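MutT/nudix family protein (Enterococcus faecalis, PDB 2FML) is of unknown function but joins a Nudix domain to an NrtR-type winged helix, and so may be a DNA-binding regulator that senses a nucleotide-like ligand. Local coordinates at residues A[13-16]-A[22-25]; A[54-59]-A[224-229]; A[215-220]-A[238-243]. One frame throughout, in Å; residues are numbered along the deposited sequence.

Contact 1: residues A[13-16]-A[22-25]; sequences YYER and EFLT
The Phe23 ring meets helix 7-16 at a slant, with CD2 3.5 Å from the backbone O of Tyr14 and CE2 3.9 Å from CG of Glu15. The Tyr14 ring is also approached at a slant from across the contact, its CD2 lying 4.0 Å from the carbonyl O of Glu22. One face of that ring is taken by its own neighbour: CD1 of Tyr13 stands 3.8 Å above the plane, over the ring centre, while Tyr14 CD1 lies at the Tyr13 edge, in its plane. The two tyrosines can meet in this way because they leave the helix differently. Tyr13 has CG anti to the backbone N (chi1 169°), whereas Tyr14 turns its CG back beside the N (chi1 -76°). Trp26, one turn beyond Glu22, stacks on the Tyr14 ring.

The Glu22 side chain bends at chi2 toward helix 7-16, and OE2 comes to 3.4 Å from Tyr13 OH, with the carboxylate and ring planes 29° apart. Glu15 touches Phe23 through CG, and its OE2 forms a salt bridge with Lys11. Tyr14 CB and Phe23 CD2, 4.3 Å apart, add an apolar side-chain contact.

Arg69 of the second subunit donates from NE to the backbone O of Glu15, and His66 of that subunit packs on Phe23. The centre of the contact is about 40 Å from the centre of the chain. Helices 7-16 and 20-27 thus form a pair of short consecutive helices, packed together across the brief turn that joins them and touching the second subunit of the assembly, consistent with an N-terminal arm at a dimer interface.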
loop_
_atom_site.group_PDB
_atom_site.type_symbol
_atom_site.label_atom_id
_atom_site.label_comp_id
_atom_site.label_asym_id
_atom_site.label_seq_id
_atom_site.Cartn_x
_atom_site.Cartn_y
_atom_site.Cartn_z
ATOM N N TYR A 13 -7.368 -19.341 -30.759
ATOM C CA TYR A 13 -6.564 -20.538 -30.845
ATOM C C TYR A 13 -5.315 -20.383 -29.913
ATOM O O TYR A 13 -4.978 -21.275 -29.169
ATOM C CB TYR A 13 -6.148 -20.853 -32.309
ATOM C CG TYR A 13 -5.104 -21.925 -32.256
ATOM C CD1 TYR A 13 -3.753 -21.589 -32.199
ATOM C CD2 TYR A 13 -5.465 -23.276 -32.151
ATOM C CE1 TYR A 13 -2.797 -22.569 -32.040
ATOM C CE2 TYR A 13 -4.494 -24.269 -32.017
ATOM C CZ TYR A 13 -3.180 -23.888 -31.939
ATOM O OH TYR A 13 -2.215 -24.822 -31.767
ATOM N N TYR A 14 -4.628 -19.245 -29.984
ATOM C CA TYR A 14 -3.429 -18.995 -29.163
ATOM C C TYR A 14 -3.733 -18.787 -27.654
ATOM O O TYR A 14 -2.993 -19.320 -26.815
ATOM C CB TYR A 14 -2.568 -17.865 -29.755
ATOM C CG TYR A 14 -1.758 -18.358 -31.000
ATOM C CD1 TYR A 14 -2.162 -18.061 -32.337
ATOM C CD2 TYR A 14 -0.644 -19.176 -30.823
ATOM C CE1 TYR A 14 -1.433 -18.544 -33.462
ATOM C CE2 TYR A 14 0.092 -19.661 -31.938
ATOM C CZ TYR A 14 -0.287 -19.345 -33.238
ATOM O OH TYR A 14 0.491 -19.928 -34.250
ATOM N N GLU A 15 -4.786 -18.020 -27.328
ATOM C CA GLU A 15 -5.286 -17.858 -25.926
ATOM C C GLU A 15 -5.795 -19.148 -25.268
ATOM O O GLU A 15 -5.474 -19.460 -24.141
ATOM C CB GLU A 15 -6.328 -16.740 -25.858
ATOM C CG GLU A 15 -5.737 -15.460 -26.454
ATOM C CD GLU A 15 -6.704 -14.289 -26.497
ATOM O OE1 GLU A 15 -7.925 -14.502 -26.349
ATOM O OE2 GLU A 15 -6.243 -13.143 -26.726
ATOM N N ARG A 16 -6.544 -19.924 -26.033
ATOM C CA ARG A 16 -7.376 -21.007 -25.521
ATOM C C ARG A 16 -6.996 -22.444 -25.879
ATOM O O ARG A 16 -7.439 -23.369 -25.198
ATOM C CB ARG A 16 -8.804 -20.738 -25.974
ATOM C CG ARG A 16 -9.257 -19.410 -25.447
ATOM C CD ARG A 16 -10.634 -19.096 -25.842
ATOM N NE ARG A 16 -11.141 -17.988 -25.022
ATOM C CZ ARG A 16 -12.175 -17.207 -25.347
ATOM N NH1 ARG A 16 -12.566 -16.261 -24.502
ATOM N NH2 ARG A 16 -12.813 -17.356 -26.521
ATOM N N GLU A 22 3.631 -21.424 -26.723
ATOM C CA GLU A 22 3.320 -20.883 -28.028
ATOM C C GLU A 22 2.509 -19.629 -27.932
ATOM O O GLU A 22 2.735 -18.710 -28.767
ATOM C CB GLU A 22 2.776 -21.914 -28.998
ATOM C CG GLU A 22 1.576 -22.671 -28.583
ATOM C CD GLU A 22 1.546 -24.095 -29.176
ATOM O OE1 GLU A 22 2.599 -24.775 -29.117
ATOM O OE2 GLU A 22 0.476 -24.549 -29.670
ATOM N N PHE A 23 1.628 -19.538 -26.899
ATOM C CA PHE A 23 0.847 -18.316 -26.633
ATOM C C PHE A 23 1.841 -17.190 -26.754
ATOM O O PHE A 23 1.567 -16.191 -27.395
ATOM C CB PHE A 23 0.098 -18.257 -25.320
ATOM C CG PHE A 23 -0.443 -16.892 -25.076
ATOM C CD1 PHE A 23 0.104 -16.077 -24.071
ATOM C CD2 PHE A 23 -1.451 -16.349 -25.934
ATOM C CE1 PHE A 23 -0.357 -14.775 -23.918
ATOM C CE2 PHE A 23 -1.932 -15.038 -25.741
ATOM C CZ PHE A 23 -1.405 -14.271 -24.716
ATOM N N LEU A 24 2.966 -17.272 -26.063
ATOM C CA LEU A 24 3.642 -16.174 -25.484
ATOM C C LEU A 24 4.580 -15.866 -26.708
ATOM O O LEU A 24 4.900 -14.725 -26.994
ATOM C CB LEU A 24 4.530 -16.614 -24.342
ATOM C CG LEU A 24 3.893 -16.406 -22.950
ATOM C CD1 LEU A 24 4.981 -16.708 -21.932
ATOM C CD2 LEU A 24 3.345 -15.001 -22.823
ATOM N N THR A 25 5.004 -16.907 -27.459
ATOM C CA THR A 25 5.830 -16.721 -28.674
ATOM C C THR A 25 5.040 -15.951 -29.735
ATOM O O THR A 25 5.572 -15.014 -30.381
ATOM C CB THR A 25 6.436 -18.065 -29.271
ATOM O OG1 THR A 25 7.389 -18.633 -28.358
ATOM C CG2 THR A 25 7.187 -17.839 -30.658
#

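Contact 2: residues A[54-59]-A[224-229]; sequences DQLKVL and FAKFLG
Leu56 places its CD1 methyl over the face of the Phe227 ring, 3.7 Å from the centroid and only 10° off the ring normal, a well-centred CH-pi contact. Its second methyl continues toward the far end of the same ring, with CD2 3.6 Å from CE2 of Phe227. The leucine and phenylalanine side chains cross at about a right angle, and both methyls of Leu56 touch the ring. Lys226 closes the group from the helix side: its CB lies 3.6 Å from Leu56 CG, and the two side chains lie alongside one another, pointing opposite ways.

Beyond CB the lysine bends twice, at chi2 (-22°) and chi3 (-99°), and this folds its methylenes along Asp54. CE comes to 3.3 Å from the backbone O of Asp54, and CD to 3.8 Å from Asp54 OD1. The charged ends do not join, NZ of Lys226 and OD2 of Asp54 being 4.5 Å apart, although that spacing of opposite charges is probably mildly favourable.

The contact bridges two domains. Strand 55-63 belongs to the Nudix sheet, and helix 217-228 to the region assigned to the NrtR-type winged helix, so Leu56 is a sheet residue packed against the last turn of helix 217-228.

In the second shell, Asp54 and Gln55 together face Asn50 in a G1 beta bulge where the hairpin with strand 39-50 begins; Asp54 has the positive phi of that bulge. Tyr49 OH hydrogen-bonds Asp54 OD1. Leu56 is fixed in the sheet by backbone bonds with Leu151 of strand 143-154. On the helix side, Phe194 and Val207 pack against the Phe227 ring, and Arg153 NH1, from the same strand as Leu151, donates to the backbone O of Phe227.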
loop_
_atom_site.group_PDB
_atom_site.type_symbol
_atom_site.label_atom_id
_atom_site.label_comp_id
_atom_site.label_asym_id
_atom_site.label_seq_id
_atom_site.Cartn_x
_atom_site.Cartn_y
_atom_site.Cartn_z
ATOM N N ASP A 54 17.508 14.225 21.169
ATOM C CA ASP A 54 16.101 13.775 21.195
ATOM C C ASP A 54 15.352 14.259 19.936
ATOM O O ASP A 54 14.256 14.800 20.014
ATOM C CB ASP A 54 15.395 14.173 22.521
ATOM C CG ASP A 54 14.243 13.219 22.908
ATOM O OD1 ASP A 54 13.864 12.329 22.108
ATOM O OD2 ASP A 54 13.702 13.339 24.029
ATOM N N GLN A 55 15.940 14.031 18.764
ATOM C CA GLN A 55 15.459 14.657 17.525
ATOM C C GLN A 55 15.124 13.573 16.530
ATOM O O GLN A 55 16.000 12.800 16.192
ATOM C CB GLN A 55 16.505 15.621 16.916
ATOM C CG GLN A 55 16.219 17.159 17.034
ATOM C CD GLN A 55 17.522 18.064 17.338
ATOM O OE1 GLN A 55 18.572 17.926 16.676
ATOM N NE2 GLN A 55 17.418 18.982 18.342
ATOM N N LEU A 56 13.855 13.508 16.106
ATOM C CA LEU A 56 13.490 12.795 14.899
ATOM C C LEU A 56 13.986 13.617 13.712
ATOM O O LEU A 56 13.910 14.840 13.719
ATOM C CB LEU A 56 11.990 12.636 14.763
ATOM C CG LEU A 56 11.177 11.738 15.693
ATOM C CD1 LEU A 56 9.674 11.906 15.306
ATOM C CD2 LEU A 56 11.571 10.278 15.606
ATOM N N LYS A 57 14.530 12.956 12.706
ATOM C CA LYS A 57 14.929 13.665 11.498
ATOM C C LYS A 57 14.378 12.931 10.272
ATOM O O LYS A 57 14.063 11.745 10.329
ATOM C CB LYS A 57 16.456 13.845 11.419
ATOM C CG LYS A 57 17.133 14.320 12.679
ATOM C CD LYS A 57 18.385 15.111 12.390
ATOM C CE LYS A 57 19.143 15.397 13.672
ATOM N NZ LYS A 57 20.478 16.095 13.527
ATOM N N VAL A 58 14.233 13.663 9.170
ATOM C CA VAL A 58 13.764 13.097 7.922
ATOM C C VAL A 58 14.685 13.616 6.794
ATOM O O VAL A 58 15.096 14.775 6.830
ATOM C CB VAL A 58 12.276 13.464 7.664
ATOM C CG1 VAL A 58 12.092 15.005 7.611
ATOM C CG2 VAL A 58 11.749 12.738 6.352
ATOM N N LEU A 59 15.059 12.751 5.854
ATOM C CA LEU A 59 15.990 13.153 4.810
ATOM C C LEU A 59 15.225 13.852 3.659
ATOM O O LEU A 59 14.214 13.310 3.186
ATOM C CB LEU A 59 16.764 11.939 4.280
ATOM C CG LEU A 59 17.910 12.189 3.319
ATOM C CD1 LEU A 59 18.704 10.942 3.158
ATOM C CD2 LEU A 59 17.283 12.596 1.969
ATOM N N PHE A 224 8.389 7.231 21.059
ATOM C CA PHE A 224 6.948 7.330 21.080
ATOM C C PHE A 224 6.408 8.748 21.366
ATOM O O PHE A 224 5.450 9.171 20.742
ATOM C CB PHE A 224 6.378 6.364 22.106
ATOM C CG PHE A 224 5.993 5.037 21.537
ATOM C CD1 PHE A 224 6.952 4.218 20.910
ATOM C CD2 PHE A 224 4.660 4.591 21.627
ATOM C CE1 PHE A 224 6.594 2.980 20.375
ATOM C CE2 PHE A 224 4.292 3.350 21.110
ATOM C CZ PHE A 224 5.269 2.539 20.482
ATOM N N ALA A 225 7.018 9.478 22.298
ATOM C CA ALA A 225 6.535 10.823 22.614
ATOM C C ALA A 225 6.819 11.824 21.462
ATOM O O ALA A 225 6.016 12.735 21.235
ATOM C CB ALA A 225 7.084 11.315 23.960
ATOM N N LYS A 226 7.954 11.667 20.765
ATOM C CA LYS A 226 8.255 12.511 19.576
ATOM C C LYS A 226 7.173 12.349 18.473
ATOM O O LYS A 226 6.802 13.320 17.808
ATOM C CB LYS A 226 9.672 12.273 18.952
ATOM C CG LYS A 226 10.926 12.726 19.770
ATOM C CD LYS A 226 10.658 13.795 20.817
ATOM C CE LYS A 226 10.992 15.218 20.402
ATOM N NZ LYS A 226 11.138 16.155 21.625
ATOM N N PHE A 227 6.682 11.120 18.285
ATOM C CA PHE A 227 5.544 10.885 17.374
ATOM C C PHE A 227 4.184 11.340 17.933
ATOM O O PHE A 227 3.320 11.793 17.167
ATOM C CB PHE A 227 5.512 9.438 16.897
ATOM C CG PHE A 227 6.574 9.131 15.891
ATOM C CD1 PHE A 227 6.427 9.533 14.544
ATOM C CD2 PHE A 227 7.722 8.470 16.273
ATOM C CE1 PHE A 227 7.402 9.270 13.585
ATOM C CE2 PHE A 227 8.687 8.168 15.340
ATOM C CZ PHE A 227 8.558 8.584 13.987
ATOM N N LEU A 228 4.021 11.236 19.251
ATOM C CA LEU A 228 2.780 11.626 19.936
ATOM C C LEU A 228 2.712 13.120 20.111
ATOM O O LEU A 228 1.641 13.691 20.100
ATOM C CB LEU A 228 2.631 10.875 21.280
ATOM C CG LEU A 228 2.288 9.383 21.065
ATOM C CD1 LEU A 228 2.466 8.510 22.299
ATOM C CD2 LEU A 228 0.898 9.184 20.464
ATOM N N GLY A 229 3.878 13.754 20.236
ATOM C CA GLY A 229 3.980 15.202 20.402
ATOM C C GLY A 229 3.761 15.583 21.848
ATOM O O GLY A 229 3.307 16.672 22.143
#

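Contact 3: residues A[215-220]-A[238-243]; sequences FTITEA and SNFKKA
With CG trans to its own N (chi1 -179°), Phe240 extends its ring from helix 237-244 toward the first turn of helix 217-228, where Ile217 meets it. The chi1 of Ile217, -56°, sets CG1 beside the backbone N and leaves CG2, anti to that N, nearest the ring. CG2 is 3.4 Å from Phe240 CD2, a close approach made at a slant. Ala220, one turn further on, touches the CE2-CZ part of the ring, next to the CD2 corner that Ile217 meets: its CB lies 3.7 Å from CE2 and 3.8 Å from CZ of Phe240. The other branch of Ile217 is used as well, with CG1 3.9 Å from CG of Lys241. The lysine passes at about a right angle, and its extended chain then carries the amine away from the contact.

The turn that presents Ile217 is fixed by a capping box, with Thr216 as N-cap of helix 217-228. Glu219 N donates to Thr216 OG1 (3.2 Å, 166° at the hydrogen), and Thr216 N returns a bond to Glu219 OE1 from above the carboxylate plane. Glu219 OE2 also forms a salt bridge with Lys51, a link to the Nudix domain.

The two helices pack as in the helical part of a winged-helix domain, the family assigned here. Tyr265 packs against Ile217 and Lys241 and pairs its backbone with Phe215, while Phe224, further along helix 217-228, meets the Phe240 ring edge-to-face.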
loop_
_atom_site.group_PDB
_atom_site.type_symbol
_atom_site.label_atom_id
_atom_site.label_comp_id
_atom_site.label_asym_id
_atom_site.label_seq_id
_atom_site.Cartn_x
_atom_site.Cartn_y
_atom_site.Cartn_z
ATOM N N PHE A 215 17.733 -0.967 23.226
ATOM C CA PHE A 215 17.053 0.173 23.847
ATOM C C PHE A 215 16.446 -0.071 25.233
ATOM O O PHE A 215 15.894 -1.134 25.497
ATOM C CB PHE A 215 15.955 0.691 22.915
ATOM C CG PHE A 215 15.089 -0.386 22.309
ATOM C CD1 PHE A 215 13.920 -0.793 22.933
ATOM C CD2 PHE A 215 15.409 -0.952 21.070
ATOM C CE1 PHE A 215 13.100 -1.775 22.349
ATOM C CE2 PHE A 215 14.591 -1.944 20.480
ATOM C CZ PHE A 215 13.443 -2.344 21.123
ATOM N N THR A 216 16.529 0.946 26.091
ATOM C CA THR A 216 15.724 1.013 27.307
ATOM C C THR A 216 14.239 1.394 27.064
ATOM O O THR A 216 13.843 1.943 25.986
ATOM C CB THR A 216 16.327 2.005 28.359
ATOM O OG1 THR A 216 16.366 3.321 27.803
ATOM C CG2 THR A 216 17.725 1.602 28.770
ATOM N N ILE A 217 13.411 1.110 28.070
ATOM C CA ILE A 217 12.034 1.603 28.085
ATOM C C ILE A 217 11.957 3.163 28.004
ATOM O O ILE A 217 11.104 3.691 27.310
ATOM C CB ILE A 217 11.199 0.995 29.251
ATOM C CG1 ILE A 217 11.220 -0.545 29.199
ATOM C CG2 ILE A 217 9.756 1.475 29.171
ATOM C CD1 ILE A 217 10.800 -1.172 27.833
ATOM N N THR A 218 12.870 3.879 28.677
ATOM C CA THR A 218 12.968 5.353 28.535
ATOM C C THR A 218 13.257 5.837 27.090
ATOM O O THR A 218 12.620 6.786 26.605
ATOM C CB THR A 218 13.962 5.992 29.552
ATOM O OG1 THR A 218 13.555 5.648 30.881
ATOM C CG2 THR A 218 13.963 7.536 29.426
ATOM N N GLU A 219 14.206 5.210 26.407
ATOM C CA GLU A 219 14.438 5.564 24.990
ATOM C C GLU A 219 13.183 5.303 24.135
ATOM O O GLU A 219 12.786 6.138 23.323
ATOM C CB GLU A 219 15.667 4.838 24.407
ATOM C CG GLU A 219 17.035 5.215 25.056
ATOM C CD GLU A 219 18.180 4.214 24.736
ATOM O OE1 GLU A 219 17.891 3.081 24.283
ATOM O OE2 GLU A 219 19.370 4.570 24.911
ATOM N N ALA A 220 12.560 4.142 24.319
ATOM C CA ALA A 220 11.368 3.790 23.561
ATOM C C ALA A 220 10.252 4.770 23.858
ATOM O O ALA A 220 9.573 5.206 22.950
ATOM C CB ALA A 220 10.921 2.350 23.875
ATOM N N SER A 238 5.830 2.217 33.811
ATOM C CA SER A 238 5.282 0.937 34.276
ATOM C C SER A 238 4.134 0.393 33.397
ATOM O O SER A 238 4.016 -0.852 33.202
ATOM C CB SER A 238 4.848 1.097 35.749
ATOM O OG SER A 238 3.888 0.093 36.157
ATOM N N ASN A 239 3.293 1.325 32.881
ATOM C CA ASN A 239 2.202 0.967 31.987
ATOM C C ASN A 239 2.700 0.655 30.576
ATOM O O ASN A 239 2.133 -0.200 29.888
ATOM C CB ASN A 239 1.177 2.105 31.933
ATOM C CG ASN A 239 0.172 2.051 33.073
ATOM O OD1 ASN A 239 -0.812 1.314 33.016
ATOM N ND2 ASN A 239 0.401 2.851 34.103
ATOM N N PHE A 240 3.734 1.391 30.146
ATOM C CA PHE A 240 4.369 1.216 28.835
ATOM C C PHE A 240 5.178 -0.089 28.814
ATOM O O PHE A 240 5.069 -0.887 27.863
ATOM C CB PHE A 240 5.256 2.430 28.500
ATOM C CG PHE A 240 5.933 2.353 27.151
ATOM C CD1 PHE A 240 5.369 2.961 26.039
ATOM C CD2 PHE A 240 7.151 1.681 27.001
ATOM C CE1 PHE A 240 6.009 2.906 24.790
ATOM C CE2 PHE A 240 7.792 1.604 25.766
ATOM C CZ PHE A 240 7.211 2.226 24.650
ATOM N N LYS A 241 5.966 -0.315 29.870
ATOM C CA LYS A 241 6.734 -1.567 30.013
ATOM C C LYS A 241 5.858 -2.813 29.823
ATOM O O LYS A 241 6.299 -3.836 29.050
ATOM C CB LYS A 241 7.451 -1.632 31.362
ATOM C CG LYS A 241 8.658 -2.549 31.358
ATOM C CD LYS A 241 9.079 -2.916 32.776
ATOM C CE LYS A 241 10.494 -3.467 32.776
ATOM N NZ LYS A 241 10.870 -3.939 34.132
ATOM N N LYS A 242 4.595 -2.703 30.469
ATOM C CA LYS A 242 3.706 -3.879 30.429
ATOM C C LYS A 242 3.010 -4.083 29.079
ATOM O O LYS A 242 2.947 -5.210 28.566
ATOM C CB LYS A 242 2.688 -3.840 31.577
ATOM C CG LYS A 242 3.052 -4.753 32.747
ATOM C CD LYS A 242 2.428 -6.147 32.559
ATOM C CE LYS A 242 3.305 -7.082 31.718
ATOM N NZ LYS A 242 3.773 -8.236 32.547
ATOM N N ALA A 243 2.506 -2.985 28.516
ATOM C CA ALA A 243 1.799 -3.001 27.244
ATOM C C ALA A 243 2.670 -3.390 26.033
ATOM O O ALA A 243 2.156 -3.923 25.052
ATOM C CB ALA A 243 1.125 -1.655 27.004
#

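Contact 1 comes first along the chain and lies apart, its centre 55 Å from that of contact 2 and 60 Å from that of contact 3, on the opposite side of the chain's centre. Contacts 2 and 3 are neighbours, with centres 16 Å apart and segments that alternate in sequence. Both use helix 217-228: its start packs on helix 237-244 within the winged helix, and its end on strand 55-63 of the Nudix sheet. They touch directly where Phe224 CD2 lies 3.8 Å from Phe240 CE1. One helix thus links the interior of the winged helix to the Nudix domain, while the N-terminal helices contact the second subunit.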